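Local coordinates for protein xylan esterase 1 (Thermoanaerobacterium sp. 'JW/SL YS485', PDB 3FCY) that probably removes acetyl groups from acetylated xylan and other acetyl esters as a CE7 carbohydrate esterase with an alpha/beta hydrolase fold, at residues 86-89 with 93-96; 66-71 with 188-193; 305-310 with 317-322. All coordinates share one frame; numbering follows the deposited sequence.

Interaction 1: residues 86-89 with 93-96; sequences YFTG and ARIH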
loop_
_atom_site.group_PDB
_atom_site.type_symbol
_atom_site.label_atom_id
_atom_site.label_comp_id
_atom_site.label_asym_id
_atom_site.label_seq_id
_atom_site.Cartn_x
_atom_site.Cartn_y
_atom_site.Cartn_z
ATOM N N TYR A 86 18.404 -13.664 -36.912
ATOM C CA TYR A 86 19.262 -12.554 -36.520
ATOM C C TYR A 86 19.591 -11.693 -37.722
ATOM O O TYR A 86 19.865 -12.205 -38.804
ATOM C CB TYR A 86 20.577 -13.051 -35.920
ATOM C CG TYR A 86 20.413 -13.984 -34.751
ATOM C CD1 TYR A 86 20.176 -15.342 -34.954
ATOM C CD2 TYR A 86 20.493 -13.512 -33.440
ATOM C CE1 TYR A 86 20.023 -16.213 -33.884
ATOM C CE2 TYR A 86 20.340 -14.376 -32.359
ATOM C CZ TYR A 86 20.105 -15.724 -32.591
ATOM O OH TYR A 86 19.949 -16.588 -31.539
ATOM N N PHE A 87 19.550 -10.382 -37.532
ATOM C CA PHE A 87 19.894 -9.461 -38.603
ATOM C C PHE A 87 20.578 -8.248 -37.997
ATOM O O PHE A 87 20.395 -7.943 -36.819
ATOM C CB PHE A 87 18.657 -9.037 -39.402
ATOM C CG PHE A 87 17.694 -8.167 -38.641
ATOM C CD1 PHE A 87 16.734 -8.728 -37.804
ATOM C CD2 PHE A 87 17.724 -6.784 -38.794
ATOM C CE1 PHE A 87 15.814 -7.921 -37.134
ATOM C CE2 PHE A 87 16.809 -5.970 -38.127
ATOM C CZ PHE A 87 15.852 -6.540 -37.297
ATOM N N THR A 88 21.387 -7.566 -38.795
ATOM C CA THR A 88 22.086 -6.389 -38.308
ATOM C C THR A 88 21.274 -5.131 -38.591
ATOM O O THR A 88 20.856 -4.896 -39.723
ATOM C CB THR A 88 23.480 -6.269 -38.964
ATOM O OG1 THR A 88 24.252 -7.436 -38.645
ATOM C CG2 THR A 88 24.206 -5.033 -38.463
ATOM N N GLY A 89 21.041 -4.340 -37.547
ATOM C CA GLY A 89 20.287 -3.107 -37.697
ATOM C C GLY A 89 21.242 -1.930 -37.744
ATOM O O GLY A 89 22.448 -2.120 -37.893
ATOM N N ALA A 93 24.061 -3.091 -34.611
ATOM C CA ALA A 93 23.421 -3.935 -33.604
ATOM C C ALA A 93 22.827 -5.214 -34.196
ATOM O O ALA A 93 22.113 -5.176 -35.194
ATOM C CB ALA A 93 22.337 -3.148 -32.876
ATOM N N ARG A 94 23.129 -6.346 -33.570
ATOM C CA ARG A 94 22.611 -7.631 -34.022
ATOM C C ARG A 94 21.234 -7.805 -33.371
ATOM O O ARG A 94 21.131 -7.929 -32.152
ATOM C CB ARG A 94 23.562 -8.750 -33.583
ATOM C CG ARG A 94 23.412 -10.049 -34.348
ATOM C CD ARG A 94 23.735 -9.876 -35.834
ATOM N NE ARG A 94 23.724 -11.161 -36.527
ATOM C CZ ARG A 94 23.528 -11.307 -37.833
ATOM N NH1 ARG A 94 23.323 -10.246 -38.604
ATOM N NH2 ARG A 94 23.529 -12.521 -38.369
ATOM N N ILE A 95 20.182 -7.795 -34.186
ATOM C CA ILE A 95 18.813 -7.924 -33.688
ATOM C C ILE A 95 18.304 -9.361 -33.774
ATOM O O ILE A 95 18.627 -10.094 -34.713
ATOM C CB ILE A 95 17.846 -7.017 -34.489
ATOM C CG1 ILE A 95 18.435 -5.608 -34.623
ATOM C CG2 ILE A 95 16.487 -6.953 -33.796
ATOM C CD1 ILE A 95 18.694 -4.898 -33.295
ATOM N N HIS A 96 17.499 -9.760 -32.795
ATOM C CA HIS A 96 16.949 -11.109 -32.767
ATOM C C HIS A 96 15.427 -11.134 -32.797
ATOM O O HIS A 96 14.763 -10.240 -32.272
ATOM C CB HIS A 96 17.452 -11.862 -31.528
ATOM C CG HIS A 96 16.746 -13.161 -31.279
ATOM N ND1 HIS A 96 15.569 -13.242 -30.564
ATOM C CD2 HIS A 96 17.044 -14.426 -31.657
ATOM C CE1 HIS A 96 15.176 -14.503 -30.510
ATOM N NE2 HIS A 96 16.054 -15.241 -31.166
#
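Phe87 and Ile95 form the hydrogen-bonded pair of this antiparallel ladder: Phe87 N to Ile95 O measures 3.0 Å, Ile95 N to Phe87 O a short 2.6 Å. A third backbone bond, Gly89 N to Ala93 O at 2.7 Å and nearly straight, closes the hairpin end, where the chain turns through three residues. With CG between the backbone N and the carbonyl carbon (chi1 69°), the Phe87 ring leans toward the partner strand and takes Ile95 CB over one face, 3.6 Å from the ring centroid, a CH-pi contact.

The other sheet face is more polar. Tyr86 and His96 meet as an oblique aromatic pair, planes at 57°, with Tyr86 CE2 at 3.4 Å from His96 CD2 near the edge of the imidazole. Asp141 and Asp84 hold the two imidazole nitrogens and thereby fix that ring. Arg94, whose chain bends at chi2, lays its guanidinium over the backbone of Tyr86 and Phe87 and gives NH1 to Thr88 OG1 at 3.0 Å, 22° out of the guanidinium plane. NH2 also bonds Lys67 O, so an alanine here would probably leave Thr88 OG1 and that carbonyl without this donor and uncover the strand backbone.

The hairpin of strands 80-88 and 94-102 lies between strands 69-72 and 136-140 in the sheet, while helix 176-192 packs against Phe87 and Ile95.

Interaction 2: residues 66-71 with 188-193; sequences PKIELK and AGIVMN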
loop_
_atom_site.group_PDB
_atom_site.type_symbol
_atom_site.label_atom_id
_atom_site.label_comp_id
_atom_site.label_asym_id
_atom_site.label_seq_id
_atom_site.Cartn_x
_atom_site.Cartn_y
_atom_site.Cartn_z
ATOM N N PRO A 66 21.898 -6.397 -43.764
ATOM C CA PRO A 66 21.347 -7.223 -42.684
ATOM C C PRO A 66 22.129 -8.493 -42.342
ATOM O O PRO A 66 22.119 -8.932 -41.193
ATOM C CB PRO A 66 19.932 -7.522 -43.174
ATOM C CG PRO A 66 20.114 -7.594 -44.662
ATOM C CD PRO A 66 21.008 -6.403 -44.939
ATOM N N LYS A 67 22.805 -9.075 -43.330
ATOM C CA LYS A 67 23.569 -10.299 -43.107
ATOM C C LYS A 67 22.759 -11.268 -42.249
ATOM O O LYS A 67 23.214 -11.741 -41.204
ATOM C CB LYS A 67 24.908 -9.986 -42.431
ATOM C CG LYS A 67 25.905 -9.282 -43.345
ATOM C CD LYS A 67 27.242 -9.080 -42.656
ATOM C CE LYS A 67 28.241 -8.389 -43.570
ATOM N NZ LYS A 67 29.560 -8.206 -42.896
ATOM N N ILE A 68 21.552 -11.558 -42.719
ATOM C CA ILE A 68 20.624 -12.441 -42.032
ATOM C C ILE A 68 21.153 -13.850 -41.790
ATOM O O ILE A 68 21.788 -14.451 -42.655
ATOM C CB ILE A 68 19.305 -12.544 -42.820
ATOM C CG1 ILE A 68 18.726 -11.143 -43.035
ATOM C CG2 ILE A 68 18.316 -13.430 -42.072
ATOM C CD1 ILE A 68 17.557 -11.105 -43.997
ATOM N N GLU A 69 20.882 -14.366 -40.597
ATOM C CA GLU A 69 21.293 -15.708 -40.230
ATOM C C GLU A 69 20.131 -16.400 -39.528
ATOM O O GLU A 69 19.480 -15.817 -38.661
ATOM C CB GLU A 69 22.514 -15.668 -39.305
ATOM C CG GLU A 69 22.911 -17.037 -38.765
ATOM C CD GLU A 69 24.230 -17.027 -38.006
ATOM O OE1 GLU A 69 24.598 -18.087 -37.449
ATOM O OE2 GLU A 69 24.899 -15.969 -37.971
ATOM N N LEU A 70 19.862 -17.639 -39.921
ATOM C CA LEU A 70 18.781 -18.405 -39.321
ATOM C C LEU A 70 19.371 -19.604 -38.602
ATOM O O LEU A 70 20.229 -20.301 -39.143
ATOM C CB LEU A 70 17.800 -18.883 -40.397
ATOM C CG LEU A 70 17.061 -17.814 -41.208
ATOM C CD1 LEU A 70 16.256 -18.491 -42.308
ATOM C CD2 LEU A 70 16.153 -16.998 -40.303
ATOM N N LYS A 71 18.923 -19.834 -37.376
ATOM C CA LYS A 71 19.399 -20.960 -36.593
ATOM C C LYS A 71 18.202 -21.743 -36.087
ATOM O O LYS A 71 17.285 -21.169 -35.496
ATOM C CB LYS A 71 20.221 -20.482 -35.394
ATOM C CG LYS A 71 21.541 -19.826 -35.747
ATOM C CD LYS A 71 22.349 -19.561 -34.485
ATOM C CE LYS A 71 23.712 -18.964 -34.800
ATOM N NZ LYS A 71 24.523 -18.784 -33.562
ATOM N N ALA A 188 10.292 -5.559 -41.012
ATOM C CA ALA A 188 9.098 -5.689 -41.843
ATOM C C ALA A 188 9.507 -5.936 -43.301
ATOM O O ALA A 188 8.884 -6.733 -44.004
ATOM C CB ALA A 188 8.235 -4.427 -41.742
ATOM N N GLY A 189 10.560 -5.250 -43.739
ATOM C CA GLY A 189 11.045 -5.412 -45.100
ATOM C C GLY A 189 11.663 -6.780 -45.299
ATOM O O GLY A 189 11.503 -7.400 -46.353
ATOM N N ILE A 190 12.372 -7.257 -44.280
ATOM C CA ILE A 190 13.003 -8.567 -44.349
ATOM C C ILE A 190 11.915 -9.631 -44.438
ATOM O O ILE A 190 12.016 -10.576 -45.218
ATOM C CB ILE A 190 13.882 -8.827 -43.097
ATOM C CG1 ILE A 190 15.134 -7.943 -43.150
ATOM C CG2 ILE A 190 14.261 -10.298 -43.010
ATOM C CD1 ILE A 190 16.020 -8.044 -41.910
ATOM N N VAL A 191 10.869 -9.471 -43.634
ATOM C CA VAL A 191 9.763 -10.419 -43.631
ATOM C C VAL A 191 9.081 -10.430 -44.994
ATOM O O VAL A 191 8.748 -11.489 -45.519
ATOM C CB VAL A 191 8.729 -10.056 -42.544
ATOM C CG1 VAL A 191 7.454 -10.865 -42.739
ATOM C CG2 VAL A 191 9.324 -10.319 -41.161
ATOM N N MET A 192 8.884 -9.243 -45.564
ATOM C CA MET A 192 8.244 -9.115 -46.868
ATOM C C MET A 192 9.082 -9.749 -47.989
ATOM O O MET A 192 8.565 -10.024 -49.076
ATOM C CB MET A 192 7.966 -7.635 -47.175
ATOM C CG MET A 192 6.910 -7.005 -46.266
ATOM S SD MET A 192 6.692 -5.212 -46.490
ATOM C CE MET A 192 5.244 -4.901 -45.477
ATOM N N ASN A 193 10.365 -9.983 -47.725
ATOM C CA ASN A 193 11.242 -10.600 -48.721
ATOM C C ASN A 193 11.383 -12.105 -48.527
ATOM O O ASN A 193 12.089 -12.761 -49.289
ATOM C CB ASN A 193 12.643 -9.970 -48.705
ATOM C CG ASN A 193 12.722 -8.697 -49.524
ATOM O OD1 ASN A 193 12.126 -8.600 -50.598
ATOM N ND2 ASN A 193 13.474 -7.717 -49.032
#
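Ile190 meets Ile68 and Pro66 where a helix of the alpha/beta hydrolase fold packs by its C-terminal part against the loop that leads into the edge strand of the central sheet. Helix 176-192 supplies Ile190, and residues 66-68 are the loop before strand 69-72, the outermost strand on this side within the chain. The contact is small, 107 Å² counting both sides, and wholly apolar: no hydrogen bond joins the two segments.

Ile190 contributes half of that area, 54 Å². Its CG1 arm is extended (chi2 176°) and carries CD1 out to Pro66, reaching CB of the pyrrolidine ring at 4.1 Å; the same methyl also lies beside Ile68 CD1, while the CG2 branch makes the closest contact with Ile68. The Ile190 side chain packs on Phe87 of strand 80-88 as well, so it bridges the entering loop and the second strand of the sheet.

Ile68, with 35 Å², comes at Ile190 tip to tip. Its CG1 lies anti to the carbonyl carbon, chi1 -56°, and the extended arm beyond it brings CD1 up to the helix. Pro66 adds the remaining 18 Å², its CB directed at the helix. The closest CA atoms, those of Pro66 and Ile190, are still 8.6 Å apart, which shows that the side chains alone span the gap.

The segment is tied to the sheet separately, by backbone bonding of Pro66 to Thr88 and of Glu69 to Tyr86. Across the contact itself, the nearest approach is methyl against methyl, Ile68 CD1 to Ile190 CG2 at 3.5 Å.

Interaction 3: residues 305-310 with 317-322; sequences TVFAAY and KDIKVY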
loop_
_atom_site.group_PDB
_atom_site.type_symbol
_atom_site.label_atom_id
_atom_site.label_comp_id
_atom_site.label_asym_id
_atom_site.label_seq_id
_atom_site.Cartn_x
_atom_site.Cartn_y
_atom_site.Cartn_z
ATOM N N THR A 305 -3.733 9.656 -24.257
ATOM C CA THR A 305 -2.539 9.481 -25.084
ATOM C C THR A 305 -2.798 8.421 -26.154
ATOM O O THR A 305 -2.217 8.463 -27.237
ATOM C CB THR A 305 -1.311 9.055 -24.244
ATOM O OG1 THR A 305 -1.549 7.771 -23.654
ATOM C CG2 THR A 305 -1.043 10.075 -23.151
ATOM N N VAL A 306 -3.671 7.467 -25.844
ATOM C CA VAL A 306 -4.007 6.414 -26.796
ATOM C C VAL A 306 -4.888 7.001 -27.903
ATOM O O VAL A 306 -4.673 6.723 -29.082
ATOM C CB VAL A 306 -4.740 5.245 -26.095
ATOM C CG1 VAL A 306 -5.229 4.223 -27.125
ATOM C CG2 VAL A 306 -3.794 4.574 -25.102
ATOM N N PHE A 307 -5.868 7.820 -27.528
ATOM C CA PHE A 307 -6.737 8.426 -28.530
ATOM C C PHE A 307 -5.986 9.429 -29.390
ATOM O O PHE A 307 -6.341 9.643 -30.546
ATOM C CB PHE A 307 -7.954 9.095 -27.887
ATOM C CG PHE A 307 -9.143 8.185 -27.770
ATOM C CD1 PHE A 307 -9.368 7.453 -26.613
ATOM C CD2 PHE A 307 -10.012 8.023 -28.844
ATOM C CE1 PHE A 307 -10.443 6.569 -26.525
ATOM C CE2 PHE A 307 -11.090 7.139 -28.766
ATOM C CZ PHE A 307 -11.304 6.412 -27.604
ATOM N N ALA A 308 -4.943 10.035 -28.834
ATOM C CA ALA A 308 -4.147 10.993 -29.593
ATOM C C ALA A 308 -3.501 10.276 -30.778
ATOM O O ALA A 308 -3.469 10.798 -31.892
ATOM C CB ALA A 308 -3.072 11.610 -28.701
ATOM N N ALA A 309 -2.986 9.074 -30.538
ATOM C CA ALA A 309 -2.357 8.307 -31.604
ATOM C C ALA A 309 -3.437 7.874 -32.587
ATOM O O ALA A 309 -3.280 8.014 -33.793
ATOM C CB ALA A 309 -1.651 7.084 -31.035
ATOM N N TYR A 310 -4.537 7.352 -32.053
ATOM C CA TYR A 310 -5.655 6.900 -32.875
ATOM C C TYR A 310 -6.196 8.019 -33.773
ATOM O O TYR A 310 -6.443 7.809 -34.961
ATOM C CB TYR A 310 -6.787 6.392 -31.978
ATOM C CG TYR A 310 -8.014 5.937 -32.736
ATOM C CD1 TYR A 310 -8.018 4.727 -33.433
ATOM C CD2 TYR A 310 -9.165 6.724 -32.773
ATOM C CE1 TYR A 310 -9.141 4.310 -34.147
ATOM C CE2 TYR A 310 -10.293 6.317 -33.485
ATOM C CZ TYR A 310 -10.274 5.110 -34.167
ATOM O OH TYR A 310 -11.389 4.700 -34.857
ATOM N N LYS A 317 -9.589 2.737 -39.815
ATOM C CA LYS A 317 -9.320 2.432 -38.413
ATOM C C LYS A 317 -10.565 2.255 -37.549
ATOM O O LYS A 317 -11.661 2.701 -37.898
ATOM C CB LYS A 317 -8.473 3.554 -37.814
ATOM C CG LYS A 317 -9.239 4.872 -37.734
ATOM C CD LYS A 317 -8.359 6.044 -37.338
ATOM C CE LYS A 317 -9.188 7.311 -37.192
ATOM N NZ LYS A 317 -8.356 8.493 -36.841
ATOM N N ASP A 318 -10.364 1.613 -36.401
ATOM C CA ASP A 318 -11.417 1.368 -35.426
ATOM C C ASP A 318 -10.758 1.178 -34.061
ATOM O O ASP A 318 -9.628 0.684 -33.970
ATOM C CB ASP A 318 -12.220 0.114 -35.799
ATOM C CG ASP A 318 -13.100 0.323 -37.029
ATOM O OD1 ASP A 318 -14.065 1.117 -36.940
ATOM O OD2 ASP A 318 -12.827 -0.300 -38.083
ATOM N N ILE A 319 -11.457 1.580 -33.003
ATOM C CA ILE A 319 -10.926 1.436 -31.657
ATOM C C ILE A 319 -11.983 0.848 -30.718
ATOM O O ILE A 319 -13.140 1.282 -30.703
ATOM C CB ILE A 319 -10.402 2.804 -31.118
ATOM C CG1 ILE A 319 -9.584 2.589 -29.841
ATOM C CG2 ILE A 319 -11.562 3.752 -30.850
ATOM C CD1 ILE A 319 -8.846 3.820 -29.377
ATOM N N LYS A 320 -11.582 -0.168 -29.960
ATOM C CA LYS A 320 -12.471 -0.831 -29.019
ATOM C C LYS A 320 -12.214 -0.274 -27.623
ATOM O O LYS A 320 -11.079 -0.293 -27.137
ATOM C CB LYS A 320 -12.226 -2.342 -29.045
ATOM C CG LYS A 320 -12.391 -2.957 -30.430
ATOM C CD LYS A 320 -13.781 -2.672 -30.989
ATOM C CE LYS A 320 -13.852 -2.976 -32.476
ATOM N NZ LYS A 320 -15.187 -2.638 -33.054
ATOM N N VAL A 321 -13.275 0.220 -26.991
ATOM C CA VAL A 321 -13.191 0.816 -25.660
ATOM C C VAL A 321 -13.657 -0.134 -24.564
ATOM O O VAL A 321 -14.745 -0.707 -24.651
ATOM C CB VAL A 321 -14.044 2.107 -25.590
ATOM C CG1 VAL A 321 -13.917 2.751 -24.215
ATOM C CG2 VAL A 321 -13.608 3.071 -26.684
ATOM N N TYR A 322 -12.825 -0.292 -23.539
ATOM C CA TYR A 322 -13.123 -1.164 -22.404
ATOM C C TYR A 322 -13.115 -0.311 -21.132
ATOM O O TYR A 322 -12.075 -0.126 -20.491
ATOM C CB TYR A 322 -12.074 -2.278 -22.323
ATOM C CG TYR A 322 -12.137 -3.220 -23.501
ATOM C CD1 TYR A 322 -12.833 -4.427 -23.414
ATOM C CD2 TYR A 322 -11.553 -2.882 -24.723
ATOM C CE1 TYR A 322 -12.949 -5.275 -24.514
ATOM C CE2 TYR A 322 -11.666 -3.719 -25.828
ATOM C CZ TYR A 322 -12.367 -4.914 -25.714
ATOM O OH TYR A 322 -12.485 -5.746 -26.801
#
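Lys317 opens strand 317-322 by running across the ring of Tyr310, at the C-terminal end of helix 303-310. Its CG sits between the backbone N and the carbonyl carbon (chi1 67°), and the chain beyond is extended, which lays the methylenes over one ring face; CD is 4.0 Å from the centroid of the Tyr310 ring. The ammonium completes the crossing: NZ stands 4.6 Å from that centroid and 15° off the normal, a cation-pi contact, and gives a hydrogen bond of 2.8 Å to Tyr310 O. NZ also bonds the carbonyl of Ile313, in the connection between helix and strand.

The CB of Asp318 points away from the helix and the backbone does the touching, with CA 3.4 Å from Tyr310 OH. Ile319 then takes the opposite ring face, its CB 3.8 Å from the Tyr310 centroid, so the phenol is held between the residues that flank Asp318 in the strand. The Ile319 CG1 arm, anti to the backbone N, reaches on to Phe307, where CD1 lies over a ring face at 4.1 Å from the centroid. Val306 is brushed by the same methyl.

Lys320, whose CB also points away, packs on Phe333 and Leu336 of helix 333-342. Val321 ends the contact as its CG2 meets the edge of the Phe307 ring, 4.2 Å from CZ.

Helix and strand run antiparallel, at 164°, as the second half of a beta-alpha-beta crossover from strand 289-295, whose Met292 and Val294 back the same side chains. The chemistry implies a graded interface: apolar near Val306, whose side chain is about 6 Å from that of the predicted charge-relay Asp298, and cationic at the helix C-terminus, where the ammonium probably offsets the negative end of the helix dipole.

All three contacts reach one mixed sheet, but at different places. Interactions 1 and 2 lie together, centres 9 Å apart, and touch directly, through neighbouring strands 69-72 and 80-88 and through helix 176-192, which packs on both. Interaction 3 is at the other outermost strand, about 32 and 31 Å from them between centres, across the middle of the chain. Interaction 1 is buried and joins strand to strand, so backbone bonds dominate. The two contacts made by helices rely on side chains: interaction 2, helix to loop at the surface, is purely apolar, whereas interaction 3, helix to strand and partly buried, adds aromatic faces and a lysine.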